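Fibrinogen binding protein (Staphylococcus aureus subsp. aureus Mu50, PDB 3DOA) probably binds fibrinogen and is a member of the NFACT family. Local coordinates at residues 3-9 with 92-98; 73-77 with 138-142; 78-82 with 114-118. All blocks are in the same frame, centred on the assembly; numbering follows the deposited sequence.

Contact 1: 3-9 with 92-98; sequences YDGLFTK and QIGNDRR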
ATOM      1  N   TYR A   3       2.521   0.619  -7.191  1.00 62.52           N
ATOM      2  CA  TYR A   3       2.130   0.329  -5.785  1.00 61.30           C
ATOM      3  C   TYR A   3       0.743  -0.371  -5.703  1.00 59.67           C
ATOM      4  O   TYR A   3      -0.236   0.224  -5.475  1.00 58.72           O
ATOM      5  CB  TYR A   3       2.210   1.597  -4.943  1.00 59.21           C
ATOM      6  CG  TYR A   3       2.725   1.386  -3.506  1.00 59.73           C
ATOM      7  CD1 TYR A   3       2.036   0.564  -2.588  1.00 56.54           C
ATOM      8  CD2 TYR A   3       3.876   2.024  -3.065  1.00 55.73           C
ATOM      9  CE1 TYR A   3       2.492   0.407  -1.290  1.00 55.69           C
ATOM     10  CE2 TYR A   3       4.344   1.843  -1.788  1.00 55.92           C
ATOM     11  CZ  TYR A   3       3.656   1.040  -0.902  1.00 54.65           C
ATOM     12  OH  TYR A   3       4.157   0.855   0.354  1.00 53.22           O
ATOM     13  N   ASP A   4       0.737  -1.642  -6.048  1.00 60.30           N
ATOM     14  CA  ASP A   4      -0.319  -2.624  -5.886  1.00 60.86           C
ATOM     15  C   ASP A   4      -0.808  -2.918  -4.494  1.00 60.07           C
ATOM     16  O   ASP A   4      -0.137  -2.622  -3.488  1.00 60.10           O
ATOM     17  CB  ASP A   4       0.376  -3.979  -6.097  1.00 62.05           C
ATOM     18  CG  ASP A   4       0.609  -4.268  -7.442  1.00 65.80           C
ATOM     19  OD1 ASP A   4       0.553  -3.301  -8.196  1.00 77.23           O
ATOM     20  OD2 ASP A   4       0.817  -5.439  -7.777  1.00 70.98           O
ATOM     21  N   GLY A   5      -1.864  -3.718  -4.477  1.00 58.39           N
ATOM     22  CA  GLY A   5      -2.138  -4.575  -3.369  1.00 57.94           C
ATOM     23  C   GLY A   5      -0.934  -5.405  -2.999  1.00 58.23           C
ATOM     24  O   GLY A   5      -0.451  -5.339  -1.887  1.00 58.71           O
ATOM     25  N   LEU A   6      -0.418  -6.195  -3.928  1.00 58.52           N
ATOM     26  CA  LEU A   6       0.643  -7.145  -3.578  1.00 57.75           C
ATOM     27  C   LEU A   6       1.923  -6.459  -3.106  1.00 57.30           C
ATOM     28  O   LEU A   6       2.589  -6.929  -2.177  1.00 57.23           O
ATOM     29  CB  LEU A   6       0.896  -8.107  -4.734  1.00 57.89           C
ATOM     30  CG  LEU A   6      -0.357  -8.779  -5.322  1.00 57.71           C
ATOM     31  CD1 LEU A   6       0.097  -9.297  -6.563  1.00 61.64           C
ATOM     32  CD2 LEU A   6      -0.966  -9.941  -4.518  1.00 58.69           C
ATOM     33  N   PHE A   7       2.259  -5.339  -3.723  1.00 56.99           N
ATOM     34  CA  PHE A   7       3.378  -4.532  -3.244  1.00 56.97           C
ATOM     35  C   PHE A   7       3.112  -4.101  -1.791  1.00 57.26           C
ATOM     36  O   PHE A   7       3.933  -4.349  -0.877  1.00 56.87           O
ATOM     37  CB  PHE A   7       3.567  -3.319  -4.135  1.00 56.68           C
ATOM     38  CG  PHE A   7       4.838  -2.644  -3.907  1.00 56.05           C
ATOM     39  CD1 PHE A   7       5.979  -3.051  -4.575  1.00 56.60           C
ATOM     40  CD2 PHE A   7       4.936  -1.638  -2.979  1.00 56.36           C
ATOM     41  CE1 PHE A   7       7.245  -2.433  -4.358  1.00 56.68           C
ATOM     42  CE2 PHE A   7       6.169  -1.000  -2.750  1.00 57.81           C
ATOM     43  CZ  PHE A   7       7.349  -1.405  -3.457  1.00 56.69           C
ATOM     44  N   THR A   8       1.934  -3.509  -1.570  1.00 57.17           N
ATOM     45  CA  THR A   8       1.458  -3.240  -0.205  1.00 57.18           C
ATOM     46  C   THR A   8       1.593  -4.454   0.732  1.00 57.75           C
ATOM     47  O   THR A   8       2.110  -4.336   1.852  1.00 59.34           O
ATOM     48  CB  THR A   8       0.015  -2.806  -0.221  1.00 56.83           C
ATOM     49  OG1 THR A   8      -0.093  -1.615  -0.999  1.00 57.39           O
ATOM     50  CG2 THR A   8      -0.537  -2.588   1.182  1.00 57.05           C
ATOM     51  N   LYS A   9       1.161  -5.628   0.313  1.00 57.34           N
ATOM     52  CA  LYS A   9       1.294  -6.757   1.214  1.00 57.48           C
ATOM     53  C   LYS A   9       2.732  -6.798   1.675  1.00 57.29           C
ATOM     54  O   LYS A   9       2.981  -6.989   2.856  1.00 57.39           O
ATOM     55  CB  LYS A   9       0.858  -8.100   0.568  1.00 57.50           C
ATOM     56  CG  LYS A   9       1.522  -9.359   1.171  1.00 57.66           C
ATOM     57  CD  LYS A   9       1.032 -10.676   0.529  1.00 58.99           C
ATOM     58  CE  LYS A   9       0.534 -11.693   1.536  1.00 61.69           C
ATOM     59  NZ  LYS A   9       1.409 -11.695   2.775  1.00 65.22           N
ATOM     60  N   GLN A  92      -2.956  -4.413   6.509  1.00 57.46           N
ATOM     61  CA  GLN A  92      -3.445  -4.084   5.175  1.00 57.17           C
ATOM     62  C   GLN A  92      -4.843  -4.538   5.196  1.00 56.47           C
ATOM     63  O   GLN A  92      -5.113  -5.569   5.774  1.00 56.30           O
ATOM     64  CB  GLN A  92      -2.670  -4.879   4.101  1.00 57.39           C
ATOM     65  CG  GLN A  92      -3.183  -4.739   2.620  1.00 58.49           C
ATOM     66  CD  GLN A  92      -2.592  -5.798   1.646  1.00 59.09           C
ATOM     67  OE1 GLN A  92      -1.859  -6.709   2.058  1.00 62.09           O
ATOM     68  NE2 GLN A  92      -2.910  -5.664   0.360  1.00 59.92           N
ATOM     69  N   ILE A  93      -5.741  -3.795   4.557  1.00 56.35           N
ATOM     70  CA  ILE A  93      -7.141  -4.212   4.517  1.00 56.58           C
ATOM     71  C   ILE A  93      -7.344  -5.073   3.298  1.00 56.78           C
ATOM     72  O   ILE A  93      -7.295  -4.608   2.174  1.00 57.12           O
ATOM     73  CB  ILE A  93      -8.121  -3.043   4.559  1.00 55.61           C
ATOM     74  CG1 ILE A  93      -7.737  -2.090   5.706  1.00 56.40           C
ATOM     75  CG2 ILE A  93      -9.489  -3.546   4.801  1.00 54.62           C
ATOM     76  CD1 ILE A  93      -7.366  -2.719   7.099  1.00 48.92           C
ATOM     77  N   GLY A  94      -7.544  -6.353   3.548  1.00 57.84           N
ATOM     78  CA  GLY A  94      -7.648  -7.347   2.487  1.00 58.56           C
ATOM     79  C   GLY A  94      -6.379  -7.339   1.673  1.00 58.77           C
ATOM     80  O   GLY A  94      -5.240  -7.197   2.218  1.00 56.82           O
ATOM     81  N   ASN A  95      -6.605  -7.444   0.354  1.00 60.11           N
ATOM     82  CA  ASN A  95      -5.528  -7.187  -0.656  1.00 60.51           C
ATOM     83  C   ASN A  95      -5.582  -5.780  -1.286  1.00 60.00           C
ATOM     84  O   ASN A  95      -4.923  -5.559  -2.262  1.00 58.66           O
ATOM     85  CB  ASN A  95      -5.453  -8.324  -1.716  1.00 60.81           C
ATOM     86  CG  ASN A  95      -4.226  -8.222  -2.613  1.00 60.97           C
ATOM     87  OD1 ASN A  95      -3.071  -8.106  -2.152  1.00 59.33           O
ATOM     88  ND2 ASN A  95      -4.485  -8.249  -3.924  1.00 60.23           N
ATOM     89  N   ASP A  96      -6.278  -4.828  -0.646  1.00 60.99           N
ATOM     90  CA  ASP A  96      -6.481  -3.501  -1.200  1.00 61.06           C
ATOM     91  C   ASP A  96      -5.254  -2.682  -0.966  1.00 60.43           C
ATOM     92  O   ASP A  96      -4.337  -3.146  -0.334  1.00 59.12           O
ATOM     93  CB  ASP A  96      -7.730  -2.794  -0.666  1.00 60.77           C
ATOM     94  CG  ASP A  96      -8.143  -1.610  -1.567  1.00 63.14           C
ATOM     95  OD1 ASP A  96      -7.575  -1.516  -2.688  1.00 68.10           O
ATOM     96  OD2 ASP A  96      -8.986  -0.736  -1.206  1.00 65.50           O
ATOM     97  N   ARG A  97      -5.222  -1.504  -1.573  1.00 61.62           N
ATOM     98  CA  ARG A  97      -4.124  -0.540  -1.437  1.00 64.01           C
ATOM     99  C   ARG A  97      -4.389   0.482  -0.243  1.00 63.98           C
ATOM    100  O   ARG A  97      -4.436   1.735  -0.412  1.00 62.52           O
ATOM    101  CB  ARG A  97      -3.912   0.255  -2.745  1.00 65.42           C
ATOM    102  CG  ARG A  97      -3.532  -0.475  -4.036  1.00 65.65           C
ATOM    103  CD  ARG A  97      -4.309   0.184  -5.243  1.00 68.64           C
ATOM    104  NE  ARG A  97      -3.581  -0.045  -6.496  1.00 74.49           N
ATOM    105  CZ  ARG A  97      -3.811  -0.999  -7.448  1.00 78.19           C
ATOM    106  NH1 ARG A  97      -4.843  -1.863  -7.370  1.00 79.05           N
ATOM    107  NH2 ARG A  97      -3.001  -1.075  -8.525  1.00 75.89           N
ATOM    108  N   ARG A  98      -4.486  -0.134   0.936  1.00 64.13           N
ATOM    109  CA  ARG A  98      -4.888   0.436   2.179  1.00 64.57           C
ATOM    110  C   ARG A  98      -4.117  -0.173   3.372  1.00 64.32           C
ATOM    111  O   ARG A  98      -4.082  -1.402   3.588  1.00 63.18           O
ATOM    112  CB  ARG A  98      -6.351   0.167   2.370  1.00 64.62           C
ATOM    113  CG  ARG A  98      -7.186   1.112   1.612  1.00 66.51           C
ATOM    114  CD  ARG A  98      -8.594   0.589   1.352  1.00 67.98           C
ATOM    115  NE  ARG A  98      -9.498   0.720   2.493  1.00 70.82           N
ATOM    116  CZ  ARG A  98     -10.409  -0.194   2.840  1.00 72.02           C
ATOM    117  NH1 ARG A  98     -10.531  -1.316   2.151  1.00 70.08           N
ATOM    118  NH2 ARG A  98     -11.205   0.011   3.896  1.00 74.67           N
TER

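Contact 2: 73-77 with 138-142; sequences MFARV and IEGFK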
ATOM      1  N   MET A  73      -1.254  22.625  10.618  1.00 50.64           N
ATOM      2  CA  MET A  73      -2.453  22.124  11.256  1.00 49.81           C
ATOM      3  C   MET A  73      -2.511  20.609  11.301  1.00 49.88           C
ATOM      4  O   MET A  73      -2.697  19.989  12.361  1.00 49.83           O
ATOM      5  CB  MET A  73      -3.628  22.719  10.501  1.00 49.51           C
ATOM      6  CG  MET A  73      -5.003  22.385  10.975  1.00 52.15           C
ATOM      7  SD  MET A  73      -5.523  20.704  10.484  1.00 63.33           S
ATOM      8  CE  MET A  73      -6.272  20.900   8.831  1.00 59.65           C
ATOM      9  N   PHE A  74      -2.344  19.981  10.150  1.00 49.60           N
ATOM     10  CA  PHE A  74      -2.669  18.581  10.066  1.00 49.07           C
ATOM     11  C   PHE A  74      -1.671  17.777  10.865  1.00 49.32           C
ATOM     12  O   PHE A  74      -2.038  16.819  11.562  1.00 49.88           O
ATOM     13  CB  PHE A  74      -2.662  18.153   8.648  1.00 49.06           C
ATOM     14  CG  PHE A  74      -3.120  16.786   8.456  1.00 49.13           C
ATOM     15  CD1 PHE A  74      -4.477  16.480   8.570  1.00 49.75           C
ATOM     16  CD2 PHE A  74      -2.220  15.779   8.125  1.00 48.36           C
ATOM     17  CE1 PHE A  74      -4.929  15.121   8.374  1.00 49.96           C
ATOM     18  CE2 PHE A  74      -2.666  14.435   7.907  1.00 49.31           C
ATOM     19  CZ  PHE A  74      -4.011  14.110   8.035  1.00 48.90           C
ATOM     20  N   ALA A  75      -0.409  18.188  10.777  1.00 49.07           N
ATOM     21  CA  ALA A  75       0.677  17.615  11.580  1.00 48.50           C
ATOM     22  C   ALA A  75       0.392  17.860  13.065  1.00 48.18           C
ATOM     23  O   ALA A  75       0.565  16.949  13.878  1.00 48.06           O
ATOM     24  CB  ALA A  75       2.023  18.231  11.180  1.00 47.72           C
ATOM     25  N   ARG A  76      -0.070  19.076  13.396  1.00 47.54           N
ATOM     26  CA  ARG A  76      -0.472  19.426  14.765  1.00 47.64           C
ATOM     27  C   ARG A  76      -1.510  18.406  15.273  1.00 47.30           C
ATOM     28  O   ARG A  76      -1.321  17.732  16.309  1.00 45.64           O
ATOM     29  CB  ARG A  76      -1.090  20.823  14.828  1.00 46.96           C
ATOM     30  CG  ARG A  76      -0.166  21.981  14.982  1.00 46.60           C
ATOM     31  CD  ARG A  76      -0.977  23.192  15.496  1.00 49.17           C
ATOM     32  NE  ARG A  76      -1.856  23.812  14.487  1.00 50.38           N
ATOM     33  CZ  ARG A  76      -1.412  24.553  13.450  1.00 52.45           C
ATOM     34  NH1 ARG A  76      -0.096  24.749  13.254  1.00 52.35           N
ATOM     35  NH2 ARG A  76      -2.279  25.083  12.570  1.00 51.78           N
ATOM     36  N   VAL A  77      -2.587  18.270  14.502  1.00 47.65           N
ATOM     37  CA  VAL A  77      -3.632  17.386  14.912  1.00 48.28           C
ATOM     38  C   VAL A  77      -3.021  16.048  15.161  1.00 49.86           C
ATOM     39  O   VAL A  77      -3.334  15.383  16.145  1.00 51.05           O
ATOM     40  CB  VAL A  77      -4.709  17.165  13.895  1.00 48.36           C
ATOM     41  CG1 VAL A  77      -5.647  16.108  14.431  1.00 47.16           C
ATOM     42  CG2 VAL A  77      -5.432  18.467  13.558  1.00 47.35           C
ATOM     43  N   ILE A 138     -11.448  11.655  12.831  1.00 50.52           N
ATOM     44  CA  ILE A 138     -10.980  12.838  13.546  1.00 50.91           C
ATOM     45  C   ILE A 138     -10.552  13.898  12.550  1.00 51.64           C
ATOM     46  O   ILE A 138     -10.970  15.038  12.645  1.00 50.95           O
ATOM     47  CB  ILE A 138      -9.819  12.487  14.526  1.00 50.60           C
ATOM     48  CG1 ILE A 138     -10.401  11.626  15.658  1.00 47.28           C
ATOM     49  CG2 ILE A 138      -9.076  13.756  14.995  1.00 48.53           C
ATOM     50  CD1 ILE A 138      -9.483  10.711  16.219  1.00 44.97           C
ATOM     51  N   GLU A 139      -9.724  13.521  11.567  1.00 53.13           N
ATOM     52  CA  GLU A 139      -9.262  14.495  10.511  1.00 52.95           C
ATOM     53  C   GLU A 139      -8.834  13.749   9.265  1.00 53.00           C
ATOM     54  O   GLU A 139      -8.543  12.542   9.313  1.00 52.36           O
ATOM     55  CB  GLU A 139      -8.130  15.425  11.033  1.00 52.79           C
ATOM     56  CG  GLU A 139      -7.777  16.710  10.270  1.00 53.08           C
ATOM     57  CD  GLU A 139      -8.940  17.484   9.654  1.00 54.58           C
ATOM     58  OE1 GLU A 139      -9.713  16.912   8.853  1.00 55.78           O
ATOM     59  OE2 GLU A 139      -9.051  18.706   9.907  1.00 56.80           O
ATOM     60  N   GLY A 140      -8.864  14.500   8.159  1.00 53.40           N
ATOM     61  CA  GLY A 140      -8.482  14.050   6.819  1.00 53.55           C
ATOM     62  C   GLY A 140      -7.466  14.955   6.139  1.00 53.88           C
ATOM     63  O   GLY A 140      -7.676  16.181   6.004  1.00 53.95           O
ATOM     64  N   PHE A 141      -6.361  14.367   5.677  1.00 53.92           N
ATOM     65  CA  PHE A 141      -5.433  15.171   4.935  1.00 54.21           C
ATOM     66  C   PHE A 141      -6.166  15.790   3.760  1.00 54.40           C
ATOM     67  O   PHE A 141      -5.811  16.832   3.343  1.00 54.32           O
ATOM     68  CB  PHE A 141      -4.257  14.356   4.465  1.00 53.67           C
ATOM     69  CG  PHE A 141      -2.932  15.136   4.369  1.00 53.02           C
ATOM     70  CD1 PHE A 141      -2.878  16.489   4.415  1.00 50.46           C
ATOM     71  CD2 PHE A 141      -1.730  14.442   4.205  1.00 52.03           C
ATOM     72  CE1 PHE A 141      -1.663  17.109   4.347  1.00 53.18           C
ATOM     73  CE2 PHE A 141      -0.533  15.071   4.141  1.00 51.75           C
ATOM     74  CZ  PHE A 141      -0.478  16.380   4.196  1.00 52.30           C
ATOM     75  N   LYS A 142      -7.199  15.144   3.241  1.00 55.49           N
ATOM     76  CA  LYS A 142      -8.085  15.748   2.258  1.00 56.84           C
ATOM     77  C   LYS A 142      -9.548  15.497   2.627  1.00 57.53           C
ATOM     78  O   LYS A 142      -9.914  14.388   3.007  1.00 57.80           O
ATOM     79  CB  LYS A 142      -7.836  15.124   0.874  1.00 57.27           C
ATOM     80  CG  LYS A 142      -7.207  16.005  -0.229  1.00 57.64           C
ATOM     81  CD  LYS A 142      -6.402  15.151  -1.293  1.00 58.49           C
ATOM     82  CE  LYS A 142      -7.299  14.230  -2.198  1.00 61.08           C
ATOM     83  NZ  LYS A 142      -6.516  13.317  -3.101  1.00 59.47           N
TER

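Contact 3: 78-82 with 114-118; sequences FRKHL and YRTVI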
ATOM      1  N   PHE A  78      -2.139  15.629  14.274  1.00 51.07           N
ATOM      2  CA  PHE A  78      -1.513  14.329  14.457  1.00 51.73           C
ATOM      3  C   PHE A  78      -0.674  14.152  15.754  1.00 51.67           C
ATOM      4  O   PHE A  78      -0.793  13.144  16.453  1.00 51.56           O
ATOM      5  CB  PHE A  78      -0.666  14.052  13.246  1.00 52.17           C
ATOM      6  CG  PHE A  78      -1.307  13.134  12.267  1.00 52.76           C
ATOM      7  CD1 PHE A  78      -2.646  13.337  11.874  1.00 54.23           C
ATOM      8  CD2 PHE A  78      -0.558  12.105  11.676  1.00 50.44           C
ATOM      9  CE1 PHE A  78      -3.251  12.499  10.911  1.00 53.05           C
ATOM     10  CE2 PHE A  78      -1.138  11.282  10.735  1.00 50.38           C
ATOM     11  CZ  PHE A  78      -2.495  11.470  10.357  1.00 52.65           C
ATOM     12  N   ARG A  79       0.161  15.123  16.059  1.00 51.57           N
ATOM     13  CA  ARG A  79       0.886  15.117  17.304  1.00 52.51           C
ATOM     14  C   ARG A  79      -0.017  15.034  18.523  1.00 52.45           C
ATOM     15  O   ARG A  79       0.232  14.231  19.425  1.00 52.69           O
ATOM     16  CB  ARG A  79       1.677  16.380  17.405  1.00 52.29           C
ATOM     17  CG  ARG A  79       2.618  16.542  16.257  1.00 54.30           C
ATOM     18  CD  ARG A  79       3.323  17.888  16.238  1.00 54.76           C
ATOM     19  NE  ARG A  79       4.627  17.743  15.604  1.00 56.06           N
ATOM     20  CZ  ARG A  79       5.538  18.694  15.463  1.00 56.84           C
ATOM     21  NH1 ARG A  79       5.378  19.926  15.925  1.00 58.13           N
ATOM     22  NH2 ARG A  79       6.651  18.380  14.851  1.00 59.73           N
ATOM     23  N   LYS A  80      -1.053  15.867  18.545  1.00 52.49           N
ATOM     24  CA  LYS A  80      -2.039  15.866  19.618  1.00 53.40           C
ATOM     25  C   LYS A  80      -2.508  14.477  19.956  1.00 53.23           C
ATOM     26  O   LYS A  80      -2.510  14.062  21.092  1.00 54.11           O
ATOM     27  CB  LYS A  80      -3.263  16.619  19.160  1.00 53.75           C
ATOM     28  CG  LYS A  80      -3.975  17.421  20.233  1.00 57.46           C
ATOM     29  CD  LYS A  80      -5.404  17.978  19.785  1.00 57.32           C
ATOM     30  CE  LYS A  80      -6.595  17.200  20.439  1.00 60.50           C
ATOM     31  NZ  LYS A  80      -7.535  18.156  21.114  1.00 63.38           N
ATOM     32  N   HIS A  81      -2.907  13.729  18.944  1.00 53.54           N
ATOM     33  CA  HIS A  81      -3.498  12.412  19.162  1.00 52.51           C
ATOM     34  C   HIS A  81      -2.522  11.260  19.158  1.00 52.57           C
ATOM     35  O   HIS A  81      -2.855  10.197  19.684  1.00 52.74           O
ATOM     36  CB  HIS A  81      -4.505  12.133  18.080  1.00 51.77           C
ATOM     37  CG  HIS A  81      -5.694  13.027  18.107  1.00 49.04           C
ATOM     38  ND1 HIS A  81      -6.932  12.589  18.525  1.00 46.60           N
ATOM     39  CD2 HIS A  81      -5.860  14.304  17.689  1.00 47.44           C
ATOM     40  CE1 HIS A  81      -7.801  13.578  18.394  1.00 47.32           C
ATOM     41  NE2 HIS A  81      -7.177  14.630  17.894  1.00 47.09           N
ATOM     42  N   LEU A  82      -1.363  11.414  18.527  1.00 52.37           N
ATOM     43  CA  LEU A  82      -0.482  10.251  18.298  1.00 52.92           C
ATOM     44  C   LEU A  82       0.879  10.363  18.955  1.00 52.93           C
ATOM     45  O   LEU A  82       1.424   9.401  19.426  1.00 52.31           O
ATOM     46  CB  LEU A  82      -0.310  10.005  16.802  1.00 52.71           C
ATOM     47  CG  LEU A  82      -1.609   9.901  15.990  1.00 52.75           C
ATOM     48  CD1 LEU A  82      -1.326   9.657  14.517  1.00 50.34           C
ATOM     49  CD2 LEU A  82      -2.545   8.829  16.556  1.00 49.98           C
ATOM     50  N   TYR A 114      -7.542   5.500  21.794  1.00 52.69           N
ATOM     51  CA  TYR A 114      -7.255   4.527  20.778  1.00 53.14           C
ATOM     52  C   TYR A 114      -7.540   5.206  19.418  1.00 53.94           C
ATOM     53  O   TYR A 114      -8.652   5.645  19.140  1.00 54.23           O
ATOM     54  CB  TYR A 114      -8.154   3.304  20.984  1.00 52.99           C
ATOM     55  CG  TYR A 114      -7.692   2.360  22.091  1.00 53.38           C
ATOM     56  CD1 TYR A 114      -8.383   2.273  23.286  1.00 54.44           C
ATOM     57  CD2 TYR A 114      -6.558   1.547  21.936  1.00 51.66           C
ATOM     58  CE1 TYR A 114      -7.972   1.389  24.282  1.00 54.09           C
ATOM     59  CE2 TYR A 114      -6.133   0.691  22.895  1.00 50.27           C
ATOM     60  CZ  TYR A 114      -6.845   0.598  24.081  1.00 53.99           C
ATOM     61  OH  TYR A 114      -6.435  -0.251  25.106  1.00 54.18           O
ATOM     62  N   ARG A 115      -6.498   5.292  18.590  1.00 55.24           N
ATOM     63  CA  ARG A 115      -6.505   5.907  17.239  1.00 55.22           C
ATOM     64  C   ARG A 115      -6.046   4.946  16.113  1.00 55.76           C
ATOM     65  O   ARG A 115      -5.230   4.047  16.368  1.00 56.63           O
ATOM     66  CB  ARG A 115      -5.562   7.076  17.256  1.00 54.89           C
ATOM     67  CG  ARG A 115      -5.893   8.059  18.313  1.00 55.05           C
ATOM     68  CD  ARG A 115      -7.238   8.665  18.072  1.00 56.15           C
ATOM     69  NE  ARG A 115      -7.625   9.728  19.017  1.00 55.54           N
ATOM     70  CZ  ARG A 115      -8.680   9.644  19.813  1.00 55.06           C
ATOM     71  NH1 ARG A 115      -9.455   8.539  19.847  1.00 54.46           N
ATOM     72  NH2 ARG A 115      -8.943  10.669  20.595  1.00 54.62           N
ATOM     73  N   THR A 116      -6.599   5.133  14.906  1.00 55.55           N
ATOM     74  CA  THR A 116      -6.127   4.464  13.692  1.00 55.67           C
ATOM     75  C   THR A 116      -5.804   5.472  12.599  1.00 56.17           C
ATOM     76  O   THR A 116      -6.651   6.321  12.256  1.00 56.77           O
ATOM     77  CB  THR A 116      -7.165   3.550  13.149  1.00 55.53           C
ATOM     78  OG1 THR A 116      -7.344   2.498  14.090  1.00 57.53           O
ATOM     79  CG2 THR A 116      -6.734   2.968  11.833  1.00 54.83           C
ATOM     80  N   VAL A 117      -4.571   5.395  12.075  1.00 55.91           N
ATOM     81  CA  VAL A 117      -4.191   6.121  10.857  1.00 55.41           C
ATOM     82  C   VAL A 117      -4.454   5.218   9.626  1.00 55.50           C
ATOM     83  O   VAL A 117      -3.972   4.089   9.575  1.00 55.70           O
ATOM     84  CB  VAL A 117      -2.729   6.505  10.915  1.00 55.50           C
ATOM     85  CG1 VAL A 117      -2.272   7.134   9.574  1.00 54.97           C
ATOM     86  CG2 VAL A 117      -2.505   7.439  12.113  1.00 54.34           C
ATOM     87  N   ILE A 118      -5.253   5.711   8.678  1.00 55.26           N
ATOM     88  CA  ILE A 118      -5.595   5.006   7.431  1.00 54.51           C
ATOM     89  C   ILE A 118      -4.950   5.705   6.189  1.00 54.85           C
ATOM     90  O   ILE A 118      -5.258   6.862   5.879  1.00 54.76           O
ATOM     91  CB  ILE A 118      -7.089   4.961   7.223  1.00 54.02           C
ATOM     92  CG1 ILE A 118      -7.810   4.672   8.549  1.00 53.96           C
ATOM     93  CG2 ILE A 118      -7.413   3.912   6.205  1.00 54.15           C
ATOM     94  CD1 ILE A 118      -9.289   4.186   8.393  1.00 53.41           C
TER

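Contact 1: 3-9 with 92-98
The first turn of the helix that begins at Gly5 packs against the hairpin turn joining strands 86-92 and 98-106, with the CA atoms of Gly5 and Arg97 4.9 Å apart and those of Lys9 and Gln92 6.7 Å apart. Ile93 to Asp96 form a type II' beta turn, and Asn95 O reaches to 3.2 Å from Gly5 CA in a CA-H...O contact, an approach allowed by the missing side chain. An extended chain (chi1 174°) lets the Gln92 amide reach the helix. Its NE2 is tied within the loop to Asp96 O at 3.0 Å, a bond close to the amide plane that fixes its rotation, while OE1 rests 3.3 Å from Lys9 CA. Thr8 CG2 meets Gln92 CG at 3.7 Å; the threonine's OG1 is bonded back to Asp4 O (2.7 Å). Asp4 CA lies over one guanidinium face of Arg97, toward its rim, and Arg97 NH1 is bonded to Phe201 O. Asp4 OD1, bonded to Ser202 OG, lies 4.2 Å from Arg97 NH2, well out of the guanidinium plane, so the charges may attract but no N-H points at the oxygen. Leu6 packs on helices 203-210 and 220-232, and Thr8 touches Ile99 of strand 98-106.

Contact 2: 73-77 with 138-142
Aromatic packing dominates where Phe74 of the helix meets Phe141 just past the end of the strand. Their rings form an offset stack, centroids 4.4 Å apart and planes 9° from parallel. Phe74 projects with CG anti to its backbone N (chi1 -174°), which carries the ring across to the strand. Phe141 CB makes a CH-pi contact with the same ring, 4.0 Å from the centroid; Phe141 CA, CB and ring all lie over one face of Phe74.

Other apolar contacts lie on the side of Phe74 away from the Phe141 ring. Glu139 CG sits at the edge of the Phe74 ring, 3.7 Å from CD1, and Val77 CG1 meets Ile138 CG2 more loosely at 4.2 Å.

The polar end of Glu139 is occupied locally: its OE1 takes the N-H of Gly140 at 2.6 Å through the anti lone pair, and is also bonded to His143 NE2. From the helix side Met73 CE approaches the other oxygen, OE2, to 3.7 Å.

Ile138 and Glu139 both face Leu130, a classic beta bulge in this edge strand of the five-stranded sheet. The axes of 73-77 and 138-140 run at 147°, oblique but closer to antiparallel than to parallel, and both phenylalanines also touch Gln28 of strand 22-30 and Ile34 of strand 33-40.

Contact 3: 78-82 with 114-118
Helix-on-sheet packing sets the last turn of helix 73-82 against strand 112-120, the middle strand of the five-stranded antiparallel sheet, with segment axes 9.8 Å apart and their directions at 132°. His81 and Arg115 make the polar link: Arg115 NE donates to His81 ND1 over 3.0 Å in a somewhat bent bond (N-H...acceptor angle 145°). The donor lies near the imidazole plane, at the ring edge, yet the ring and guanidinium planes are turned 49° against each other. Because ND1 accepts here, the imidazole would carry its proton on NE2 if neutral. Arg115 is bent at chi2, folding its chain back so that NH1 reaches Tyr114 O at 3.1 Å; the donor lies above the carbonyl plane, and this second bond helps to hold the guanidinium in place.

Next to this link Leu82 divides its methyls between two strand residues. CD2 packs on Arg115 CB at 3.6 Å, and CD1 on Val117 CG2 at 3.5 Å. The same CD1 lies over a face of the Phe78 ring, whose CE2 comes to 4.3 Å from Val117 CG2. Around this apolar patch, Ile103 of strand 98-106 and Ile26 of strand 22-30 touch Leu82, while Leu128 and Leu130 of strand 127-132 touch Val117.

How the contacts relate
From the N terminus, helix 5-15 leads into the first antiparallel sheet, and contact 1 closes only after the chain has also passed through helix 73-82 and the first strand of the second sheet. Contact 2 opens on that helix before contact 1 has closed and ends at strand 137-140; contact 3 opens and closes inside it, and both cross contact 1. Contacts 2 and 3 place successive parts of one helix on an edge strand and the central strand of the same sheet, their centres about 9 Å apart; Ile138 CD1 lies 3.5 Å from Arg115 NE between them. Contact 1 touches neither, its nearest atoms about 5 Å from contact 3, and ties the N-terminal helix to a hairpin loop.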